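Local coordinates for indole-3-acetic acid-amido synthetase GH3.15 (Arabidopsis thaliana, PDB 6E1Q), which uses ATP to conjugate glutamine, and possibly cysteine, to the auxin precursor indole-3-butyric acid, and also joins glutamine to the phenoxybutanoate herbicide 2,4-DB, at residues E43-F48 and G400-R405; D75-A78 and D84-C87; R149-K152 and M158-T161. All coordinates share one frame; numbering follows the deposited sequence.

In the fold
Starting from the N terminus, the chain enters helix 43-49, the near side of interaction 1, whose far side arrives only at 400-405, so this contact closes a loop of some 350 residues between the N-terminal and central GH3 regions. Both other contacts fall within that loop and follow one another in series, each closing a short turn. In interaction 2 the chain leaves helix 67-78 and folds back over its last turn; interaction 3 is a hairpin of strands 151-152 and 158-160. Interactions 1 and 2 touch directly, through probable hydrogen bonds Y44 N to L85 O and Y402 OH to I86 O, whereas interaction 3 stays about 7 Å from interaction 2 at the nearest atoms.

Interaction 1. Residues E43-F48 and G400-R405; sequences EYLRGF and GLYRYR
The rings of Y44 and Y402 lie nearly parallel, with planes 12° apart, yet they have slid so far past each other that they barely overlap, and their centroids are 5.5 Å apart. Their nearest carbons are Y44 CD2 and Y402 CD2, at 3.4 Å, so this is a close brush between the two CD2 corners and not a full stack. One face of the Y402 ring is taken by L45: its CD1 sits 4.0 Å from the Y402 ring centroid, 18° off the normal, in a CH-pi contact, with the leucine crossing the tyrosine at about a right angle. L45 CD2 also reaches Y402 CE1, at 3.9 Å. On the Y44 ring, F48 CE2 covers part of one face near the rim, and a water meets the edge in the plane of the ring.

That water joins the two segments. Y44 OH donates to it at 2.6 Å, and the water in turn donates a hydrogen bond to Y402 O, 2.8 Å away, tying the helix to the loop backbone although no direct hydrogen bond crosses the contact. Y44 extends this far because its CG is anti to the backbone N (chi1 -170°), which sends the ring out from helix 43-49 towards the loop. At the other end of Y402, the hydroxyl is hydrogen-bonded to I86 O, so the ring is held at its polar end as well as packed by L45 over one face and by Y44.

Just after Y402, R403 and Y404 both face V395 in a G1 beta bulge at the start of strand 404-416, next to strand 390-396, which Y402 touches at T396. On the N-terminal side, I70 and Y73 of helix 67-78 adjoin Y44, while I35 and L36 of helix 24-38 pack against Y402 and L45 respectively.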
loop_
_atom_site.group_PDB
_atom_site.type_symbol
_atom_site.label_atom_id
_atom_site.label_comp_id
_atom_site.label_asym_id
_atom_site.label_seq_id
_atom_site.Cartn_x
_atom_site.Cartn_y
_atom_site.Cartn_z
ATOM N N GLU A 43 -32.118 -1.198 -6.334
ATOM C CA GLU A 43 -32.786 -1.288 -5.039
ATOM C C GLU A 43 -32.196 -0.284 -4.062
ATOM O O GLU A 43 -32.927 0.394 -3.343
ATOM C CB GLU A 43 -32.679 -2.708 -4.477
ATOM C CG GLU A 43 -33.110 -2.794 -3.032
ATOM C CD GLU A 43 -33.069 -4.205 -2.464
ATOM O OE1 GLU A 43 -33.242 -5.194 -3.219
ATOM O OE2 GLU A 43 -32.862 -4.318 -1.243
ATOM N N TYR A 44 -30.870 -0.138 -4.066
ATOM C CA TYR A 44 -30.221 0.747 -3.102
ATOM C C TYR A 44 -30.631 2.204 -3.308
ATOM O O TYR A 44 -31.063 2.881 -2.368
ATOM C CB TYR A 44 -28.696 0.607 -3.191
ATOM C CG TYR A 44 -28.011 1.325 -2.048
ATOM C CD1 TYR A 44 -27.806 0.679 -0.839
ATOM C CD2 TYR A 44 -27.622 2.664 -2.156
ATOM C CE1 TYR A 44 -27.217 1.320 0.223
ATOM C CE2 TYR A 44 -27.025 3.315 -1.091
ATOM C CZ TYR A 44 -26.820 2.628 0.097
ATOM O OH TYR A 44 -26.239 3.230 1.182
ATOM N N LEU A 45 -30.493 2.712 -4.532
ATOM C CA LEU A 45 -30.692 4.144 -4.745
ATOM C C LEU A 45 -32.166 4.516 -4.690
ATOM O O LEU A 45 -32.529 5.559 -4.130
ATOM C CB LEU A 45 -30.072 4.569 -6.076
ATOM C CG LEU A 45 -29.483 5.973 -6.128
ATOM C CD1 LEU A 45 -28.575 6.197 -4.924
ATOM C CD2 LEU A 45 -28.733 6.164 -7.440
ATOM N N ARG A 46 -33.032 3.673 -5.259
ATOM C CA ARG A 46 -34.454 3.992 -5.309
ATOM C C ARG A 46 -35.038 4.112 -3.906
ATOM O O ARG A 46 -35.940 4.926 -3.670
ATOM C CB ARG A 46 -35.201 2.930 -6.127
ATOM C CG ARG A 46 -36.725 2.941 -5.972
ATOM C CD ARG A 46 -37.251 1.621 -5.409
ATOM N NE ARG A 46 -36.917 0.489 -6.271
ATOM C CZ ARG A 46 -36.705 -0.752 -5.838
ATOM N NH1 ARG A 46 -36.777 -1.031 -4.544
ATOM N NH2 ARG A 46 -36.403 -1.713 -6.701
ATOM N N GLY A 47 -34.518 3.330 -2.958
ATOM C CA GLY A 47 -34.998 3.402 -1.593
ATOM C C GLY A 47 -34.784 4.748 -0.938
ATOM O O GLY A 47 -35.512 5.101 -0.001
ATOM N N PHE A 48 -33.813 5.518 -1.414
ATOM C CA PHE A 48 -33.540 6.841 -0.868
ATOM C C PHE A 48 -34.002 7.978 -1.764
ATOM O O PHE A 48 -34.431 9.012 -1.259
ATOM C CB PHE A 48 -32.034 7.001 -0.596
ATOM C CG PHE A 48 -31.512 6.086 0.477
ATOM C CD1 PHE A 48 -31.994 6.174 1.779
ATOM C CD2 PHE A 48 -30.527 5.155 0.192
ATOM C CE1 PHE A 48 -31.523 5.330 2.775
ATOM C CE2 PHE A 48 -30.041 4.302 1.191
ATOM C CZ PHE A 48 -30.541 4.391 2.483
ATOM N N GLY A 400 -21.574 0.747 -7.649
ATOM C CA GLY A 400 -22.569 0.489 -6.625
ATOM C C GLY A 400 -22.265 0.979 -5.224
ATOM O O GLY A 400 -22.899 0.505 -4.277
ATOM N N LEU A 401 -21.338 1.918 -5.049
ATOM C CA LEU A 401 -21.139 2.581 -3.762
ATOM C C LEU A 401 -21.608 4.032 -3.842
ATOM O O LEU A 401 -21.349 4.731 -4.832
ATOM C CB LEU A 401 -19.674 2.525 -3.339
ATOM C CG LEU A 401 -19.123 1.097 -3.241
ATOM C CD1 LEU A 401 -17.657 1.132 -2.883
ATOM C CD2 LEU A 401 -19.914 0.285 -2.215
ATOM N N TYR A 402 -22.290 4.486 -2.788
ATOM C CA TYR A 402 -22.894 5.809 -2.747
ATOM C C TYR A 402 -22.533 6.449 -1.418
ATOM O O TYR A 402 -22.880 5.913 -0.361
ATOM C CB TYR A 402 -24.410 5.706 -2.928
ATOM C CG TYR A 402 -24.768 4.960 -4.187
ATOM C CD1 TYR A 402 -24.830 5.624 -5.408
ATOM C CD2 TYR A 402 -25.008 3.588 -4.165
ATOM C CE1 TYR A 402 -25.147 4.949 -6.568
ATOM C CE2 TYR A 402 -25.332 2.897 -5.325
ATOM C CZ TYR A 402 -25.395 3.590 -6.523
ATOM O OH TYR A 402 -25.698 2.944 -7.692
ATOM N N ARG A 403 -21.807 7.567 -1.476
ATOM C CA ARG A 403 -21.384 8.321 -0.290
ATOM C C ARG A 403 -20.753 7.401 0.746
ATOM O O ARG A 403 -21.183 7.312 1.899
ATOM C CB ARG A 403 -22.544 9.104 0.325
ATOM C CG ARG A 403 -23.372 9.838 -0.706
ATOM C CD ARG A 403 -24.310 10.824 -0.056
ATOM N NE ARG A 403 -23.620 12.049 0.332
ATOM C CZ ARG A 403 -24.118 12.946 1.177
ATOM N NH1 ARG A 403 -25.309 12.748 1.734
ATOM N NH2 ARG A 403 -23.425 14.036 1.464
ATOM N N TYR A 404 -19.703 6.724 0.305
ATOM C CA TYR A 404 -19.114 5.627 1.043
ATOM C C TYR A 404 -17.801 6.097 1.652
ATOM O O TYR A 404 -16.962 6.692 0.967
ATOM C CB TYR A 404 -18.912 4.431 0.105
ATOM C CG TYR A 404 -18.064 3.295 0.632
ATOM C CD1 TYR A 404 -16.667 3.350 0.557
ATOM C CD2 TYR A 404 -18.654 2.139 1.152
ATOM C CE1 TYR A 404 -15.877 2.291 1.009
ATOM C CE2 TYR A 404 -17.868 1.079 1.617
ATOM C CZ TYR A 404 -16.485 1.159 1.538
ATOM O OH TYR A 404 -15.691 0.115 1.978
ATOM N N ARG A 405 -17.634 5.834 2.933
ATOM C CA ARG A 405 -16.471 6.303 3.662
ATOM C C ARG A 405 -15.301 5.366 3.413
ATOM O O ARG A 405 -15.388 4.161 3.664
ATOM C CB ARG A 405 -16.793 6.408 5.148
ATOM C CG ARG A 405 -17.638 7.633 5.465
ATOM C CD ARG A 405 -18.160 7.567 6.889
ATOM N NE ARG A 405 -17.069 7.708 7.843
ATOM C CZ ARG A 405 -17.197 7.511 9.148
ATOM N NH1 ARG A 405 -18.378 7.169 9.651
ATOM N NH2 ARG A 405 -16.147 7.660 9.947
HETATM O O HOH W 1 -25.373 5.650 0.837
#

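Interaction 2. Residues D75-A78 and D84-C87; sequences DRIA and DLIC
L85 packs a methyl on the flat end of R76. Its CD1 rests centrally over one face of the R76 guanidinium, 3.5 Å from R76 CZ, and the two side chains cross at about a right angle. The bend in the arginine at chi3 (38°) turns its flat end across the leucine, whose CD1 also reaches back to R76 CB, at 3.7 Å. While the methyl covers that face, the nitrogens find acids: R76 NE forms a salt bridge with E81 and NH1 another with E43. Two carboxylates thus fix the rotation of the group.

The remaining contacts are purely aliphatic. I77 CD1 meets I86 CD1 at 3.7 Å, the isoleucines approaching at a slant, and I77 CG1 slides past L85 CD1 at a looser 4.2 Å. All three of these residues are buried, and I86 goes on to touch P109 of strand 105-111.

The arrangement is a chain reversal after a helix: having left helix 67-78, the backbone doubles back so that L85 and I86 pack on its last turn, before strand 91-97 of the N-terminal GH3 region, a member of the ANL clan.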
loop_
_atom_site.group_PDB
_atom_site.type_symbol
_atom_site.label_atom_id
_atom_site.label_comp_id
_atom_site.label_asym_id
_atom_site.label_seq_id
_atom_site.Cartn_x
_atom_site.Cartn_y
_atom_site.Cartn_z
ATOM N N ASP A 75 -23.199 -9.206 0.229
ATOM C CA ASP A 75 -23.420 -10.619 0.527
ATOM C C ASP A 75 -24.585 -11.170 -0.291
ATOM O O ASP A 75 -24.527 -12.304 -0.783
ATOM C CB ASP A 75 -23.671 -10.817 2.031
ATOM C CG ASP A 75 -22.396 -10.676 2.881
ATOM O OD1 ASP A 75 -21.270 -10.896 2.371
ATOM O OD2 ASP A 75 -22.525 -10.352 4.081
ATOM N N ARG A 76 -25.657 -10.388 -0.453
ATOM C CA ARG A 76 -26.787 -10.893 -1.231
ATOM C C ARG A 76 -26.413 -11.074 -2.694
ATOM O O ARG A 76 -26.841 -12.051 -3.326
ATOM C CB ARG A 76 -28.026 -9.992 -1.084
ATOM C CG ARG A 76 -28.488 -9.852 0.380
ATOM C CD ARG A 76 -29.603 -8.830 0.628
ATOM N NE ARG A 76 -30.623 -8.770 -0.410
ATOM C CZ ARG A 76 -31.292 -7.673 -0.738
ATOM N NH1 ARG A 76 -31.013 -6.513 -0.145
ATOM N NH2 ARG A 76 -32.217 -7.725 -1.681
ATOM N N ILE A 77 -25.609 -10.161 -3.252
ATOM C CA ILE A 77 -25.178 -10.372 -4.631
ATOM C C ILE A 77 -24.286 -11.601 -4.714
ATOM O O ILE A 77 -24.410 -12.427 -5.635
ATOM C CB ILE A 77 -24.467 -9.116 -5.171
ATOM C CG1 ILE A 77 -25.468 -7.985 -5.416
ATOM C CG2 ILE A 77 -23.674 -9.454 -6.435
ATOM C CD1 ILE A 77 -24.848 -6.570 -5.345
ATOM N N ALA A 78 -23.378 -11.745 -3.744
ATOM C CA ALA A 78 -22.513 -12.916 -3.694
ATOM C C ALA A 78 -23.324 -14.200 -3.670
ATOM O O ALA A 78 -22.858 -15.242 -4.163
ATOM C CB ALA A 78 -21.604 -12.837 -2.468
ATOM N N ASP A 84 -28.444 -5.290 -9.758
ATOM C CA ASP A 84 -29.254 -4.083 -9.600
ATOM C C ASP A 84 -29.758 -3.869 -8.181
ATOM O O ASP A 84 -30.567 -2.958 -7.965
ATOM C CB ASP A 84 -30.435 -4.068 -10.590
ATOM C CG ASP A 84 -31.492 -5.134 -10.298
ATOM O OD1 ASP A 84 -31.645 -5.573 -9.142
ATOM O OD2 ASP A 84 -32.202 -5.522 -11.248
ATOM N N LEU A 85 -29.351 -4.697 -7.218
ATOM C CA LEU A 85 -29.450 -4.258 -5.829
ATOM C C LEU A 85 -28.719 -2.929 -5.648
ATOM O O LEU A 85 -29.172 -2.059 -4.894
ATOM C CB LEU A 85 -28.853 -5.306 -4.882
ATOM C CG LEU A 85 -29.424 -6.720 -4.797
ATOM C CD1 LEU A 85 -29.101 -7.378 -3.443
ATOM C CD2 LEU A 85 -30.904 -6.738 -5.053
ATOM N N ILE A 86 -27.575 -2.765 -6.318
ATOM C CA ILE A 86 -26.734 -1.585 -6.129
ATOM C C ILE A 86 -26.271 -0.949 -7.434
ATOM O O ILE A 86 -25.910 0.243 -7.439
ATOM C CB ILE A 86 -25.500 -1.924 -5.254
ATOM C CG1 ILE A 86 -24.606 -2.929 -5.990
ATOM C CG2 ILE A 86 -25.911 -2.438 -3.892
ATOM C CD1 ILE A 86 -23.294 -3.234 -5.306
ATOM N N CYS A 87 -26.254 -1.658 -8.556
ATOM C CA CYS A 87 -25.593 -1.166 -9.755
ATOM C C CYS A 87 -26.391 -1.560 -10.988
ATOM O O CYS A 87 -26.870 -2.693 -11.092
ATOM C CB CYS A 87 -24.153 -1.717 -9.851
ATOM S SG CYS A 87 -23.151 -0.906 -11.106
#

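Interaction 3. Residues R149-K152 and M158-T161; sequences RESK and MVRT
E150 turns CG in between its backbone N and carbonyl carbon (chi1 47°) and then runs extended, while M158 bends at chi2 and again at chi3 (-70°), curling its methyl CE over one face of the E150 carboxylate, 3.5 Å from both E150 OE1 and OE2. The M158 sulfur, SD, is 4.1 Å from K152 CB. The same carboxylate forms a stretched salt bridge, E150 OE1 to R160 NE at 3.6 Å, reached at the edge of the guanidinium, near its plane. The arginine lies alongside E150, pointing the same way, and M158 CG covers part of one of its guanidinium faces.

In the backbone, V159 N donates to S151 O at 3.0 Å, with an N-H...O angle of 145°, in the hydrogen-bonded pair of this antiparallel hairpin. K152 and M158 form the next, non-hydrogen-bonded pair. On the S151 side of the hairpin, S151 OG approaches V159 CB at 3.7 Å.

T161 N-caps helix 162-172. Strand 158-160 runs parallel to strand 91-97, which carries the ATP-binding S97, in a four-stranded mixed sheet where 158-160 lies between 91-97 and the edge strand 151-152.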
loop_
_atom_site.group_PDB
_atom_site.type_symbol
_atom_site.label_atom_id
_atom_site.label_comp_id
_atom_site.label_asym_id
_atom_site.label_seq_id
_atom_site.Cartn_x
_atom_site.Cartn_y
_atom_site.Cartn_z
ATOM N N ARG A 149 -3.630 -17.608 -3.756
ATOM C CA ARG A 149 -4.930 -18.254 -3.836
ATOM C C ARG A 149 -5.972 -17.223 -4.251
ATOM O O ARG A 149 -5.756 -16.006 -4.164
ATOM C CB ARG A 149 -5.333 -18.915 -2.506
ATOM C CG ARG A 149 -5.601 -17.920 -1.409
ATOM C CD ARG A 149 -6.136 -18.548 -0.118
ATOM N NE ARG A 149 -6.748 -17.479 0.669
ATOM C CZ ARG A 149 -7.028 -17.535 1.966
ATOM N NH1 ARG A 149 -6.756 -18.630 2.671
ATOM N NH2 ARG A 149 -7.574 -16.474 2.555
ATOM N N GLU A 150 -7.105 -17.746 -4.709
ATOM C CA GLU A 150 -8.281 -16.975 -5.072
ATOM C C GLU A 150 -9.493 -17.833 -4.724
ATOM O O GLU A 150 -9.357 -18.989 -4.321
ATOM C CB GLU A 150 -8.261 -16.585 -6.556
ATOM C CG GLU A 150 -7.907 -17.742 -7.477
ATOM C CD GLU A 150 -8.192 -17.455 -8.947
ATOM O OE1 GLU A 150 -8.206 -16.264 -9.334
ATOM O OE2 GLU A 150 -8.395 -18.424 -9.715
ATOM N N SER A 151 -10.687 -17.265 -4.873
ATOM C CA SER A 151 -11.894 -18.008 -4.535
ATOM C C SER A 151 -13.033 -17.524 -5.422
ATOM O O SER A 151 -12.850 -16.661 -6.288
ATOM C CB SER A 151 -12.212 -17.862 -3.041
ATOM O OG SER A 151 -12.233 -16.492 -2.647
ATOM N N LYS A 152 -14.215 -18.099 -5.217
ATOM C CA LYS A 152 -15.417 -17.577 -5.855
ATOM C C LYS A 152 -16.595 -17.661 -4.892
ATOM O O LYS A 152 -16.615 -18.488 -3.978
ATOM C CB LYS A 152 -15.762 -18.284 -7.189
ATOM C CG LYS A 152 -15.613 -19.776 -7.252
ATOM C CD LYS A 152 -15.740 -20.225 -8.709
ATOM C CE LYS A 152 -16.515 -21.533 -8.851
ATOM N NZ LYS A 152 -15.704 -22.755 -8.561
ATOM N N MET A 158 -16.101 -14.453 -9.418
ATOM C CA MET A 158 -14.703 -14.570 -9.032
ATOM C C MET A 158 -14.352 -13.506 -8.000
ATOM O O MET A 158 -14.901 -12.403 -7.986
ATOM C CB MET A 158 -13.766 -14.439 -10.239
ATOM C CG MET A 158 -13.665 -15.681 -11.135
ATOM S SD MET A 158 -13.332 -17.265 -10.296
ATOM C CE MET A 158 -11.623 -17.035 -9.782
ATOM N N VAL A 159 -13.421 -13.856 -7.129
ATOM C CA VAL A 159 -12.943 -12.985 -6.068
ATOM C C VAL A 159 -11.442 -12.800 -6.262
ATOM O O VAL A 159 -10.687 -13.770 -6.192
ATOM C CB VAL A 159 -13.249 -13.590 -4.692
ATOM C CG1 VAL A 159 -12.780 -12.688 -3.665
ATOM C CG2 VAL A 159 -14.742 -13.806 -4.529
ATOM N N ARG A 160 -11.002 -11.569 -6.488
ATOM C CA ARG A 160 -9.607 -11.329 -6.851
ATOM C C ARG A 160 -9.139 -10.020 -6.249
ATOM O O ARG A 160 -9.944 -9.209 -5.786
ATOM C CB ARG A 160 -9.401 -11.250 -8.369
ATOM C CG ARG A 160 -9.640 -12.533 -9.113
ATOM C CD ARG A 160 -9.407 -12.320 -10.589
ATOM N NE ARG A 160 -9.486 -13.586 -11.297
ATOM C CZ ARG A 160 -10.365 -13.832 -12.256
ATOM N NH1 ARG A 160 -11.225 -12.886 -12.618
ATOM N NH2 ARG A 160 -10.384 -15.016 -12.852
ATOM N N THR A 161 -7.820 -9.805 -6.296
ATOM C CA THR A 161 -7.263 -8.508 -5.924
ATOM C C THR A 161 -7.422 -7.532 -7.076
ATOM O O THR A 161 -7.620 -7.920 -8.235
ATOM C CB THR A 161 -5.784 -8.611 -5.540
ATOM O OG1 THR A 161 -5.020 -9.100 -6.654
ATOM C CG2 THR A 161 -5.609 -9.574 -4.353
#